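PDB 5UYT: Ice-binding protein from Flavobacteriaceae bacterium, which probably binds ice crystals through its two right-handed beta-solenoid domains and so acts as an antifreeze protein. Local coordinates for residues L6-A9 / A10-A13; V33-N36 / N37-S40; D52-G55 / A56-A59; T272-A275 / A276-N280. All blocks are in the same frame, centred on the assembly; numbering follows the deposited sequence.

Contact 1 of 4, residues L6-A9 / A10-A13; sequences LGAA and ANFA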
loop_
_atom_site.group_PDB
_atom_site.type_symbol
_atom_site.label_atom_id
_atom_site.label_comp_id
_atom_site.label_asym_id
_atom_site.label_seq_id
_atom_site.Cartn_x
_atom_site.Cartn_y
_atom_site.Cartn_z
ATOM N N LEU A 6 -20.255 -4.698 -7.958
ATOM C CA LEU A 6 -19.908 -5.510 -6.794
ATOM C C LEU A 6 -20.357 -4.898 -5.462
ATOM O O LEU A 6 -20.240 -5.541 -4.409
ATOM C CB LEU A 6 -18.391 -5.734 -6.749
ATOM C CG LEU A 6 -17.755 -6.688 -7.751
ATOM C CD1 LEU A 6 -16.247 -6.679 -7.518
ATOM C CD2 LEU A 6 -18.323 -8.108 -7.640
ATOM N N GLY A 7 -20.824 -3.650 -5.508
ATOM C CA GLY A 7 -21.169 -2.893 -4.298
ATOM C C GLY A 7 -20.075 -2.960 -3.253
ATOM O O GLY A 7 -18.934 -2.577 -3.525
ATOM N N ALA A 8 -20.417 -3.460 -2.064
ATOM C CA ALA A 8 -19.481 -3.472 -0.924
ATOM C C ALA A 8 -18.382 -4.537 -1.074
ATOM O O ALA A 8 -17.302 -4.411 -0.495
ATOM C CB ALA A 8 -20.240 -3.666 0.380
ATOM N N ALA A 9 -18.670 -5.596 -1.826
ATOM C CA ALA A 9 -17.643 -6.584 -2.124
ATOM C C ALA A 9 -16.426 -5.955 -2.810
ATOM O O ALA A 9 -15.297 -6.476 -2.687
ATOM C CB ALA A 9 -18.213 -7.702 -2.984
ATOM N N ALA A 10 -16.637 -4.845 -3.530
ATOM C CA ALA A 10 -15.510 -4.115 -4.176
ATOM C C ALA A 10 -14.379 -3.720 -3.219
ATOM O O ALA A 10 -13.230 -3.550 -3.654
ATOM C CB ALA A 10 -16.022 -2.879 -4.914
ATOM N N ASN A 11 -14.693 -3.548 -1.926
ATOM C CA ASN A 11 -13.682 -3.146 -0.920
ATOM C C ASN A 11 -12.614 -4.199 -0.689
ATOM O O ASN A 11 -11.549 -3.906 -0.154
ATOM C CB ASN A 11 -14.366 -2.818 0.421
ATOM C CG ASN A 11 -15.282 -1.615 0.326
ATOM O OD1 ASN A 11 -14.911 -0.574 -0.209
ATOM N ND2 ASN A 11 -16.477 -1.750 0.843
ATOM N N PHE A 12 -12.899 -5.429 -1.111
ATOM C CA PHE A 12 -12.091 -6.581 -0.754
ATOM C C PHE A 12 -11.147 -7.029 -1.856
ATOM O O PHE A 12 -11.486 -6.960 -3.033
ATOM C CB PHE A 12 -13.013 -7.760 -0.371
ATOM C CG PHE A 12 -13.675 -7.579 0.950
ATOM C CD1 PHE A 12 -13.144 -8.179 2.093
ATOM C CD2 PHE A 12 -14.824 -6.797 1.063
ATOM C CE1 PHE A 12 -13.740 -8.008 3.327
ATOM C CE2 PHE A 12 -15.431 -6.614 2.305
ATOM C CZ PHE A 12 -14.889 -7.224 3.438
ATOM N N ALA A 13 -9.983 -7.516 -1.436
ATOM C CA ALA A 13 -9.101 -8.332 -2.262
ATOM C C ALA A 13 -9.473 -9.808 -2.155
ATOM O O ALA A 13 -9.473 -10.520 -3.174
ATOM C CB ALA A 13 -7.650 -8.154 -1.821
#
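Phe12, at the start of strand 12-16, reaches back with its ring to the carbonyl oxygens of Ala8 and Ala9 in the 3-10 turn 8-11, which leads the chain into the first strand of a right-handed beta-solenoid domain. Followed outward, the side chain starts at CB, which lies 3.5 Å from Ala9 O. CG is already farther from that oxygen, and CD2 then comes to 3.8 Å from Ala8 O as well as close to Ala9 O; CE2 still keeps to Ala8 O. Both oxygens lie at the edge of the ring, in its plane. At the tip CZ packs on Thr57 CG2, and on the other edge CD1 and CE1 lie against the backbone N atoms of Val33 and Gly34. This placement follows from chi1 of -73°, which sets CG beside the backbone N, the same N that donates to Ala9 O.

Three successive i to i+3 bonds define the 3-10 geometry: Ala10 N to Gly7 O, Asn11 N to Ala8 O at 3.1 Å, and Phe12 N to Ala9 O at 3.1 Å. The first is the most bent, with an N-H...O angle of 144°. Gly7, at positive phi, lies just before the 3-10 segment.

Outside the turn, helix 55-73 packs against it through Ala67 on Leu6, Ala59 on Ala8 and Ala60 on Phe12, while Asp63 accepts from the backbone N of Ala8. Arg184 of strand 180-187 donates to Ala10 O. Within the turn, the apolar contact is slight: Leu6 CB reaches Ala10 CB at 4.1 Å.

Contact 2 of 4, residues V33-N36 / N37-S40; sequences VGTN and NAAS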
loop_
_atom_site.group_PDB
_atom_site.type_symbol
_atom_site.label_atom_id
_atom_site.label_comp_id
_atom_site.label_asym_id
_atom_site.label_seq_id
_atom_site.Cartn_x
_atom_site.Cartn_y
_atom_site.Cartn_z
ATOM N N VAL A 33 -9.574 -7.966 3.543
ATOM C CA VAL A 33 -9.517 -9.432 3.588
ATOM C C VAL A 33 -10.539 -9.863 4.625
ATOM O O VAL A 33 -10.553 -9.349 5.747
ATOM C CB VAL A 33 -8.114 -9.918 4.035
ATOM C CG1 VAL A 33 -8.112 -11.436 4.300
ATOM C CG2 VAL A 33 -7.056 -9.534 2.996
ATOM N N GLY A 34 -11.400 -10.805 4.284
ATOM C CA GLY A 34 -12.368 -11.175 5.287
ATOM C C GLY A 34 -13.261 -12.345 5.002
ATOM O O GLY A 34 -13.248 -12.920 3.900
ATOM N N THR A 35 -14.035 -12.685 6.023
ATOM C CA THR A 35 -15.036 -13.729 5.930
ATOM C C THR A 35 -16.219 -13.330 6.808
ATOM O O THR A 35 -16.051 -12.748 7.882
ATOM C CB THR A 35 -14.450 -15.105 6.334
ATOM O OG1 THR A 35 -15.503 -15.979 6.770
ATOM C CG2 THR A 35 -13.387 -14.945 7.461
ATOM N N ASN A 36 -17.423 -13.647 6.357
ATOM C CA ASN A 36 -18.612 -13.243 7.079
ATOM C C ASN A 36 -18.999 -14.192 8.222
ATOM O O ASN A 36 -20.003 -13.962 8.902
ATOM C CB ASN A 36 -19.777 -13.043 6.095
ATOM C CG ASN A 36 -20.973 -12.384 6.743
ATOM O OD1 ASN A 36 -22.117 -12.833 6.596
ATOM N ND2 ASN A 36 -20.715 -11.344 7.500
ATOM N N ASN A 37 -18.215 -15.255 8.441
ATOM C CA ASN A 37 -18.505 -16.191 9.527
ATOM C C ASN A 37 -17.312 -16.768 10.301
ATOM O O ASN A 37 -17.486 -17.717 11.072
ATOM C CB ASN A 37 -19.406 -17.346 9.023
ATOM C CG ASN A 37 -18.632 -18.403 8.245
ATOM O OD1 ASN A 37 -17.487 -18.179 7.791
ATOM N ND2 ASN A 37 -19.257 -19.581 8.088
ATOM N N ALA A 38 -16.120 -16.220 10.085
ATOM C CA ALA A 38 -14.918 -16.683 10.780
ATOM C C ALA A 38 -13.931 -15.528 10.875
ATOM O O ALA A 38 -14.328 -14.367 10.716
ATOM C CB ALA A 38 -14.305 -17.888 10.062
ATOM N N ALA A 39 -12.655 -15.834 11.129
ATOM C CA ALA A 39 -11.603 -14.830 11.181
ATOM C C ALA A 39 -10.434 -15.326 10.356
ATOM O O ALA A 39 -10.075 -16.497 10.463
ATOM C CB ALA A 39 -11.161 -14.582 12.615
ATOM N N SER A 40 -9.835 -14.437 9.556
ATOM C CA SER A 40 -8.734 -14.823 8.691
ATOM C C SER A 40 -7.511 -15.079 9.556
ATOM O O SER A 40 -7.327 -14.404 10.586
ATOM C CB SER A 40 -8.447 -13.715 7.663
ATOM O OG SER A 40 -9.674 -13.357 7.021
HETATM O O HOH W 1 -9.830 -10.880 8.070
#
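Thr35 and Asn37 set their side chains obliquely across each other where the chain leaves strand 32-35 and doubles back; the two halves of this turn, 33-36 and 37-40, run 159° apart. Thr35 OG1 accepts the backbone N-H of Asn37 at 3.3 Å, a long but nearly straight bond with an N-H...O angle of 171°. Asn37 OD1 approaches the same hydroxyl to 3.1 Å, at an angle too poor for a hydrogen bond. Each oxygen also bonds to Gly19, in the loop between strands 12-16 and 21-24: Thr35 OG1 to Gly19 O and Asn37 OD1 to Gly19 N. The hydroxyl is thus engaged by both Asn37 N and Gly19 O.

The threonine's other branch faces along the returning chain. With OG1 roughly opposite the backbone N (chi1 156°), CG2 is left to lie against the peptide after Ala38, 3.4 Å from Ala38 O, and 4.0 Å from Ala38 CB.

At the open end of the turn, Ser40 points its side chain back toward the strand. Its OG stands 3.7 Å from Val33 CG1, but its polar link is indirect: it donates to a water at 2.7 Å, and that water donates to Val33 O at 2.9 Å.

Strand 32-35 is flanked by strands 12-16 and 50-52, running parallel as neighbouring solenoid coils do. Val21 of strand 21-24 touches Val33, Thr35 and Ser40, Met50 of strand 50-52 packs on Val33 and Ser40, and Asn36 leans on Ser58 and Ala61 of helix 55-73, its ND2 hydrogen-bonded to Thr57 OG1.

Contact 3 of 4, residues D52-G55 / A56-A59; sequences DSNG and ATSA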
loop_
_atom_site.group_PDB
_atom_site.type_symbol
_atom_site.label_atom_id
_atom_site.label_comp_id
_atom_site.label_asym_id
_atom_site.label_seq_id
_atom_site.Cartn_x
_atom_site.Cartn_y
_atom_site.Cartn_z
ATOM N N ASP A 52 -13.741 -9.400 9.968
ATOM C CA ASP A 52 -14.162 -10.744 10.416
ATOM C C ASP A 52 -15.560 -10.655 11.008
ATOM O O ASP A 52 -15.740 -10.010 12.033
ATOM C CB ASP A 52 -13.180 -11.305 11.468
ATOM C CG ASP A 52 -11.732 -11.437 10.930
ATOM O OD1 ASP A 52 -11.554 -11.884 9.753
ATOM O OD2 ASP A 52 -10.782 -11.099 11.695
ATOM N N SER A 53 -16.539 -11.263 10.334
ATOM C CA SER A 53 -17.905 -11.437 10.872
ATOM C C SER A 53 -18.504 -10.145 11.439
ATOM O O SER A 53 -18.869 -10.085 12.608
ATOM C CB SER A 53 -17.924 -12.545 11.940
ATOM O OG SER A 53 -17.346 -13.745 11.434
ATOM N N ASN A 54 -18.603 -9.116 10.603
ATOM C CA ASN A 54 -19.059 -7.796 11.058
ATOM C C ASN A 54 -19.958 -7.152 10.016
ATOM O O ASN A 54 -20.366 -7.816 9.061
ATOM C CB ASN A 54 -17.859 -6.891 11.423
ATOM C CG ASN A 54 -16.886 -6.691 10.266
ATOM O OD1 ASN A 54 -17.194 -6.981 9.110
ATOM N ND2 ASN A 54 -15.707 -6.170 10.579
ATOM N N GLY A 55 -20.278 -5.869 10.196
ATOM C CA GLY A 55 -21.152 -5.157 9.259
ATOM C C GLY A 55 -20.569 -5.046 7.855
ATOM O O GLY A 55 -21.304 -5.131 6.871
ATOM N N ALA A 56 -19.254 -4.859 7.745
ATOM C CA ALA A 56 -18.613 -4.833 6.433
ATOM C C ALA A 56 -18.719 -6.161 5.655
ATOM O O ALA A 56 -18.919 -6.156 4.427
ATOM C CB ALA A 56 -17.156 -4.430 6.565
ATOM N N THR A 57 -18.534 -7.281 6.355
ATOM C CA THR A 57 -18.593 -8.603 5.700
ATOM C C THR A 57 -20.031 -9.001 5.384
ATOM O O THR A 57 -20.281 -9.728 4.416
ATOM C CB THR A 57 -17.899 -9.722 6.518
ATOM O OG1 THR A 57 -18.547 -9.890 7.782
ATOM C CG2 THR A 57 -16.409 -9.401 6.731
ATOM N N SER A 58 -20.969 -8.520 6.196
ATOM C CA SER A 58 -22.390 -8.804 5.983
ATOM C C SER A 58 -22.840 -8.093 4.707
ATOM O O SER A 58 -23.530 -8.687 3.868
ATOM C CB SER A 58 -23.211 -8.341 7.191
ATOM O OG SER A 58 -24.578 -8.668 7.016
ATOM N N ALA A 59 -22.447 -6.823 4.576
ATOM C CA ALA A 59 -22.694 -6.018 3.370
ATOM C C ALA A 59 -22.049 -6.608 2.102
ATOM O O ALA A 59 -22.712 -6.707 1.055
ATOM C CB ALA A 59 -22.250 -4.577 3.588
#
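Asn54 and Thr57 exchange bonds in both directions, each side chain accepting from the other's backbone N-H: a capping box at the start of helix 55-73. Asn54 N donates to Thr57 OG1 at 2.9 Å, and Thr57 N donates to Asn54 OD1 at 3.1 Å; both have N-H...O angles of 157°. The second donor lies nearly along the C=O axis of the amide, with a C=O...N angle of 166°.

The torsions explain the reach. Asn54 CG sits between its own backbone N and carbonyl carbon, chi1 58°, which curls OD1 over the first turn. Thr57 OG1 takes the equivalent place on its residue and so faces back to Asn54, while CG2 lies 3.5 Å from Asn54 OD1.

The ordinary helical pattern begins at once: Ser58 N bonds to Asn54 O at 3.0 Å and Ala59 N to Gly55 O at 3.1 Å.

Neighbours fix the two capping groups. Gln51 OE1 accepts from Asn54 ND2, which holds the amide in rotation, and Asn36 ND2 bonds to Thr57 OG1. Asp52 and Ser53 tie the preceding loop to Ser40 N and Ala38 O.

Chemically, the box supplies an acceptor to Thr57 N, one of the first-turn N-H groups that lack a carbonyl earlier in the helix; the partial negative charge on Asn54 OD1 would also be expected to interact favourably with the positive end of the helix dipole.

Contact 4 of 4, residues T272-A275 / A276-N280; sequences TAQA and ALDLN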
loop_
_atom_site.group_PDB
_atom_site.type_symbol
_atom_site.label_atom_id
_atom_site.label_comp_id
_atom_site.label_asym_id
_atom_site.label_seq_id
_atom_site.Cartn_x
_atom_site.Cartn_y
_atom_site.Cartn_z
ATOM N N THR A 272 14.330 29.166 15.528
ATOM C CA THR A 272 14.182 27.848 16.162
ATOM C C THR A 272 12.981 27.845 17.134
ATOM O O THR A 272 12.326 26.823 17.279
ATOM C CB THR A 272 15.463 27.354 16.882
ATOM O OG1 THR A 272 15.745 28.187 18.011
ATOM C CG2 THR A 272 16.664 27.323 15.913
ATOM N N ALA A 273 12.708 28.982 17.796
ATOM C CA ALA A 273 11.577 29.055 18.720
ATOM C C ALA A 273 10.257 28.883 17.970
ATOM O O ALA A 273 9.370 28.132 18.424
ATOM C CB ALA A 273 11.600 30.360 19.547
ATOM N N GLN A 274 10.142 29.537 16.813
ATOM C CA GLN A 274 8.927 29.462 15.999
ATOM C C GLN A 274 8.780 28.085 15.369
ATOM O O GLN A 274 7.656 27.535 15.294
ATOM C CB GLN A 274 8.893 30.558 14.918
ATOM C CG GLN A 274 7.601 30.562 14.087
ATOM C CD GLN A 274 6.356 30.883 14.911
ATOM O OE1 GLN A 274 6.368 31.755 15.767
ATOM N NE2 GLN A 274 5.268 30.180 14.635
ATOM N N ALA A 275 9.910 27.529 14.918
ATOM C CA ALA A 275 9.905 26.168 14.387
ATOM C C ALA A 275 9.441 25.163 15.457
ATOM O O ALA A 275 8.705 24.231 15.140
ATOM C CB ALA A 275 11.263 25.783 13.833
ATOM N N ALA A 276 9.896 25.323 16.695
ATOM C CA ALA A 276 9.499 24.374 17.758
ATOM C C ALA A 276 7.978 24.396 17.992
ATOM O O ALA A 276 7.353 23.348 18.183
ATOM C CB ALA A 276 10.234 24.680 19.072
ATOM N N LEU A 277 7.389 25.587 17.997
ATOM C CA LEU A 277 5.923 25.715 18.171
ATOM C C LEU A 277 5.199 25.018 17.020
ATOM O O LEU A 277 4.244 24.256 17.214
ATOM C CB LEU A 277 5.511 27.198 18.257
ATOM C CG LEU A 277 5.982 27.929 19.523
ATOM C CD1 LEU A 277 5.618 29.422 19.483
ATOM C CD2 LEU A 277 5.366 27.324 20.798
ATOM N N ASP A 278 5.685 25.260 15.816
ATOM C CA ASP A 278 5.045 24.725 14.629
ATOM C C ASP A 278 5.214 23.208 14.531
ATOM O O ASP A 278 4.301 22.518 14.088
ATOM C CB ASP A 278 5.572 25.414 13.386
ATOM C CG ASP A 278 5.058 26.827 13.274
ATOM O OD1 ASP A 278 4.088 27.146 13.983
ATOM O OD2 ASP A 278 5.607 27.607 12.485
ATOM N N LEU A 279 6.358 22.709 14.989
ATOM C CA LEU A 279 6.581 21.255 15.051
ATOM C C LEU A 279 5.588 20.603 16.019
ATOM O O LEU A 279 4.987 19.583 15.681
ATOM C CB LEU A 279 8.011 20.928 15.484
ATOM C CG LEU A 279 8.371 19.442 15.596
ATOM C CD1 LEU A 279 8.262 18.783 14.224
ATOM C CD2 LEU A 279 9.817 19.324 16.078
ATOM N N ASN A 280 5.409 21.170 17.216
ATOM C CA ASN A 280 4.432 20.615 18.145
ATOM C C ASN A 280 3.026 20.621 17.563
ATOM O O ASN A 280 2.272 19.652 17.743
ATOM C CB ASN A 280 4.411 21.385 19.481
ATOM C CG ASN A 280 5.679 21.184 20.273
ATOM O OD1 ASN A 280 6.516 20.353 19.917
ATOM N ND2 ASN A 280 5.851 21.965 21.328
#
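Gln274 and Asp278, one helical turn apart, meet through a forked but weak interaction: Gln274 NE2 reaches Asp278 OD1 at 3.3 Å and Asp278 OD2 at 3.4 Å. The bond to OD2 is nearly straight, 170° at the hydrogen, while that to OD1 is strongly bent, 127°. The two groups do not lie flat together, since amide and carboxylate planes stand 62° apart. Gln274 gets there by leaving the backbone with CG opposite N and then bending at chi2, which brings the amide round toward the next turn. Asp278 comes the other way, with its CG 3.4 Å from Gln274 O.

Beneath the pair runs the regular i to i+4 ladder of helix 270-288, the helix that packs alongside the second right-handed beta-solenoid domain. Ala276 N bonds to Thr272 O, Leu277 N to Ala273 O, Asp278 N to Gln274 O at 3.1 Å and Leu279 N to Ala275 O at 2.8 Å. Leu277 packs along this ladder, its CG lying 3.6 Å from Ala273 O.

Farther out, the aspartate has its stronger partner in Thr220, whose backbone N bonds to OD2, and Thr220 also touches Gln274. The face of the helix carrying Thr272, Ala275 and Leu279 is turned to strand 224-228: Tyr224 meets Thr272 and Ala275, and Phe227 meets Ala275 and Leu279. Thr272 OG1 is hydrogen-bonded to Asn248 OD1 and to Asp269 N.

How the contacts relate
Contacts 1, 2 and 3 follow in that order along the chain and gather in the first solenoid domain. Contacts 2 and 3 have centres about 8 Å apart and are joined by probable hydrogen bonds, Thr35 O with Ser53 N (2.9 Å) beside the Asn36–Thr57 pair. Contact 1 lies about 12 Å from contact 3, centre to centre, and shares neighbouring parallel strands 12-16 and 32-35 with contact 2. Contact 4 stands apart in the second domain, about 44 Å from contact 1 between centres. Each domain thus has a helix, 55-73 or 270-288, packed on its own strands, through Phe12 of strand 12-16 in the first and Phe227 of strand 224-228 in the second.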